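Local coordinates for viral protein F93 (PDB 2CO5) that probably binds DNA as a winged-helix protein of an archaeal virus, working as a dimer whose two subunits are joined by a disulfide bond, at residues Y12-K16 / K79-E83; L30-I34 / S43-L47. All blocks are in the same frame, centred on the assembly; numbering follows the deposited sequence.

Contact 1. Residues Y12-K16 / K79-E83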
# COMPACT_ATOMS: atom_id res chain seq x y z
N TYR B 12 1.11 2.94 6.92
CA TYR B 12 1.33 1.70 7.67
C TYR B 12 2.64 1.78 8.45
O TYR B 12 2.69 1.46 9.63
CB TYR B 12 1.36 0.49 6.73
CG TYR B 12 1.73 -0.79 7.45
CD1 TYR B 12 0.79 -1.46 8.24
CD2 TYR B 12 3.02 -1.31 7.38
CE1 TYR B 12 1.13 -2.62 8.92
CE2 TYR B 12 3.37 -2.47 8.06
CZ TYR B 12 2.41 -3.12 8.83
OH TYR B 12 2.73 -4.27 9.50
N ILE B 13 3.69 2.22 7.78
CA ILE B 13 4.99 2.34 8.40
C ILE B 13 4.99 3.29 9.60
O ILE B 13 5.55 2.97 10.64
CB ILE B 13 6.04 2.79 7.37
CG1 ILE B 13 6.38 1.62 6.45
CG2 ILE B 13 7.28 3.29 8.06
CD1 ILE B 13 7.12 2.02 5.20
N ILE B 14 4.34 4.45 9.46
CA ILE B 14 4.23 5.40 10.57
C ILE B 14 3.52 4.76 11.77
O ILE B 14 4.02 4.83 12.90
CB ILE B 14 3.47 6.68 10.16
CG1 ILE B 14 4.33 7.54 9.22
CG2 ILE B 14 3.08 7.48 11.40
CD1 ILE B 14 3.60 8.70 8.57
N LEU B 15 2.36 4.15 11.53
CA LEU B 15 1.59 3.49 12.59
C LEU B 15 2.34 2.32 13.23
O LEU B 15 2.23 2.09 14.44
CB LEU B 15 0.23 3.00 12.05
CG LEU B 15 -0.97 3.95 12.18
CD1 LEU B 15 -0.55 5.39 12.12
CD2 LEU B 15 -2.04 3.64 11.14
N LYS B 16 3.09 1.59 12.42
CA LYS B 16 3.84 0.43 12.91
C LYS B 16 4.97 0.87 13.85
O LYS B 16 5.24 0.20 14.85
CB LYS B 16 4.39 -0.39 11.74
CG LYS B 16 5.20 -1.65 12.12
CD LYS B 16 4.38 -2.65 12.89
CE LYS B 16 5.17 -3.93 13.17
NZ LYS B 16 4.50 -4.78 14.19
N LYS B 79 -6.89 0.64 16.22
CA LYS B 79 -7.88 -0.07 15.41
C LYS B 79 -7.57 0.07 13.92
O LYS B 79 -7.74 -0.89 13.16
CB LYS B 79 -9.30 0.42 15.72
CG LYS B 79 -10.40 -0.40 15.06
CD LYS B 79 -11.78 -0.01 15.56
CE LYS B 79 -12.88 -0.83 14.90
NZ LYS B 79 -14.23 -0.52 15.44
N GLU B 80 -7.14 1.25 13.49
CA GLU B 80 -6.75 1.48 12.09
C GLU B 80 -5.50 0.69 11.72
O GLU B 80 -5.41 0.14 10.62
CB GLU B 80 -6.51 2.97 11.82
CG GLU B 80 -6.14 3.30 10.36
CD GLU B 80 -7.26 3.01 9.37
OE1 GLU B 80 -8.43 3.36 9.67
OE2 GLU B 80 -6.98 2.45 8.29
N PHE B 81 -4.53 0.64 12.64
CA PHE B 81 -3.31 -0.13 12.42
C PHE B 81 -3.63 -1.61 12.22
O PHE B 81 -3.10 -2.25 11.31
CB PHE B 81 -2.34 0.03 13.60
CG PHE B 81 -1.21 -0.97 13.59
CD1 PHE B 81 -0.17 -0.85 12.68
CD2 PHE B 81 -1.20 -2.04 14.47
CE1 PHE B 81 0.87 -1.78 12.65
CE2 PHE B 81 -0.17 -2.97 14.46
CZ PHE B 81 0.87 -2.84 13.55
N GLU B 82 -4.50 -2.14 13.07
CA GLU B 82 -4.89 -3.53 12.98
C GLU B 82 -5.57 -3.81 11.65
O GLU B 82 -5.28 -4.81 10.99
CB GLU B 82 -5.80 -3.91 14.16
CG GLU B 82 -5.05 -3.96 15.49
CD GLU B 82 -5.97 -4.16 16.69
OE1 GLU B 82 -7.17 -4.44 16.50
OE2 GLU B 82 -5.48 -4.03 17.84
N GLU B 83 -6.46 -2.91 11.24
CA GLU B 83 -7.09 -3.00 9.92
C GLU B 83 -6.07 -2.97 8.79
O GLU B 83 -6.12 -3.79 7.87
CB GLU B 83 -8.12 -1.89 9.72
CG GLU B 83 -9.34 -2.01 10.61
CD GLU B 83 -10.42 -1.01 10.25
OE1 GLU B 83 -10.83 -0.98 9.06
OE2 GLU B 83 -10.87 -0.27 11.15
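Phe-81 reaches out from helix 75-92 and lays its ring against helix 9-20, where Tyr-12, Leu-15 and Lys-16 receive it. It is the centre of the contact: its CD1, CE1 and CZ atoms come up to helix 9-20, approached obliquely by Leu-15 CB, Tyr-12 CE1 and Lys-16 CD. Phe-81 CD1 lies 3.9 Å from Leu-15 CB, and Phe-81 CE1 lies 3.8 Å from Tyr-12 CE1. The two rings are nearly parallel, with planes 16° apart, but they are slid so far past one another, centroids 5.9 Å apart, that they scarcely overlap; they touch through their CE1 atoms, with too little overlap to count as a stack.

The third partner is the aliphatic part of Lys-16. Its CG is anti to the backbone N and the chain then bends at chi2 (61°), which brings CD to 3.6 Å from Phe-81 CZ. The methylenes do the packing, while NZ runs on past the ring. Leu-15 CD2 lies by the backbone N and CA of Phe-81 and, just as loosely, 4.2 Å from Glu-80 CG, in the aliphatic part of the glutamate.

What fixes Tyr-12 lies one turn further along helix 75-92: its OH is hydrogen-bonded to ND1 of His-85, so the phenol is held at its hydroxyl, while CE1 rests on Phe-81. Ile-91 of the second subunit also packs on Tyr-12, placing this contact next to the dimer interface.

The local axes pass 10.0 Å apart at 126°, a steep crossing nearer to perpendicular than to antiparallel. Helix 75-92 packs on the Tyr-12, Leu-15 and Lys-16 side of helix 9-20, while Ile-13 meets helix 30-38 and Ile-14 meets helix 44-56.

Contact 2. Residues L30-I34 / S43-L47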
# COMPACT_ATOMS: atom_id res chain seq x y z
N LEU B 30 10.77 10.17 14.86
CA LEU B 30 10.01 9.34 13.94
C LEU B 30 10.78 9.04 12.66
O LEU B 30 10.84 7.90 12.23
CB LEU B 30 8.66 9.99 13.60
CG LEU B 30 7.77 9.24 12.61
CD1 LEU B 30 7.50 7.81 13.07
CD2 LEU B 30 6.47 10.01 12.40
N ARG B 31 11.37 10.07 12.05
CA ARG B 31 12.06 9.91 10.77
C ARG B 31 13.22 8.92 10.90
O ARG B 31 13.36 8.01 10.09
CB ARG B 31 12.55 11.26 10.23
CG ARG B 31 13.05 11.18 8.79
CD ARG B 31 13.53 12.52 8.23
NE ARG B 31 14.25 12.32 6.97
CZ ARG B 31 14.79 13.29 6.24
NH1 ARG B 31 14.72 14.56 6.60
NH2 ARG B 31 15.43 12.97 5.12
N SER B 32 14.04 9.12 11.94
CA SER B 32 15.16 8.23 12.23
C SER B 32 14.71 6.80 12.49
O SER B 32 15.32 5.86 11.99
CB SER B 32 15.92 8.73 13.46
OG SER B 32 16.48 10.00 13.22
N GLU B 33 13.66 6.65 13.29
CA GLU B 33 13.10 5.34 13.62
C GLU B 33 12.71 4.57 12.37
O GLU B 33 13.03 3.40 12.22
CB GLU B 33 11.88 5.49 14.53
CG GLU B 33 12.19 5.67 15.99
CD GLU B 33 12.78 4.41 16.61
OE1 GLU B 33 12.08 3.37 16.62
OE2 GLU B 33 13.92 4.47 17.09
N ILE B 34 11.98 5.24 11.48
CA ILE B 34 11.57 4.66 10.21
C ILE B 34 12.78 4.24 9.38
O ILE B 34 12.80 3.14 8.82
CB ILE B 34 10.74 5.67 9.39
CG1 ILE B 34 9.36 5.85 10.03
CG2 ILE B 34 10.58 5.20 7.95
CD1 ILE B 34 8.59 7.04 9.46
N SER B 43 11.44 12.03 3.30
CA SER B 43 11.80 13.44 3.45
C SER B 43 10.82 14.14 4.40
O SER B 43 9.70 13.67 4.61
CB SER B 43 11.82 14.12 2.09
OG SER B 43 10.55 14.05 1.46
N ASP B 44 11.25 15.26 4.98
CA ASP B 44 10.40 16.03 5.90
C ASP B 44 9.13 16.55 5.21
O ASP B 44 8.03 16.47 5.76
CB ASP B 44 11.17 17.22 6.49
CG ASP B 44 12.35 16.78 7.35
OD1 ASP B 44 12.28 15.70 7.97
OD2 ASP B 44 13.36 17.53 7.42
N GLY B 45 9.30 17.08 4.00
CA GLY B 45 8.19 17.65 3.25
C GLY B 45 7.10 16.65 2.92
O GLY B 45 5.99 17.04 2.59
N VAL B 46 7.42 15.35 2.98
CA VAL B 46 6.44 14.28 2.79
C VAL B 46 5.94 13.74 4.13
O VAL B 46 4.75 13.53 4.30
CB VAL B 46 7.01 13.12 1.95
CG1 VAL B 46 6.01 11.95 1.88
CG2 VAL B 46 7.36 13.61 0.55
N LEU B 47 6.86 13.54 5.08
CA LEU B 47 6.52 12.89 6.34
C LEU B 47 5.57 13.70 7.21
O LEU B 47 4.55 13.18 7.65
CB LEU B 47 7.78 12.60 7.15
CG LEU B 47 7.60 11.84 8.46
CD1 LEU B 47 7.10 10.42 8.19
CD2 LEU B 47 8.90 11.82 9.24
O HOH W 1 14.03 16.24 3.78
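Leu-47 and Arg-31 pack against each other at the start of two successive helices, and the contact divides into an apolar half around the leucine and a polar half around the arginine's head. On the tight side, the two methyls of Leu-47 have different jobs. CD2 sits 3.8 Å from Arg-31 CB, against the root of that side chain. CD1 turns inward to Ile-34 CD1 at 3.9 Å, the two side chains running alongside one another and pointing opposite ways, with Leu-30 CD2 a little farther off. Ile-42, from the connecting loop, packs on both Ile-34 and Leu-47, and Val-17 of helix 9-20 lies on Leu-30 and Ile-34.

The outer side is looser. Arg-31 runs extended from CG to NE, which carries its guanidinium out to the beginning of helix 44-56. There NH1 makes a salt bridge to Asp-44 OD1 at 3.0 Å; as a hydrogen bond it is weak, bent to 136° at the hydrogen, and the guanidinium and carboxylate planes stand 89° apart. Ser-43 CA lies over the centre of one guanidinium face, about 4.0 Å above it. A water accepts from Asp-44 N at 3.2 Å and, weakly, from Arg-31 NH1, bridging the two segments. Asp-41 adds a long, weak ion pair to the arginine through NH2.

Ser-43 holds the N-cap position of helix 44-56. Helices 30-38 and 44-56, joined by a short loop, form the helix-turn-helix of this winged-helix domain; by analogy with the family, helix 44-56 is probably the recognition helix.

In the fold
The centres of contacts 1 and 2 are 16 Å apart, and helix 9-20 ties them together: it faces helix 75-92 in contact 1, while its other residues pack on the pair of helices in contact 2. Ile-13 CG2 meets Ile-34 CG2 at 3.8 Å, and Ile-14 CD1 meets Leu-47 CD1 at 3.9 Å; these touches, from residues next to those that meet Phe-81, join helix 9-20 to the helix-turn-helix. Along the chain, both halves of contact 2 fall between the halves of contact 1, whose last segment follows the strands 60-63 and 70-73 of the wing. The local helix-turn-helix is thereby joined to the C-terminal helix 75-92, just beyond which lies Cys-93 of the interchain disulfide.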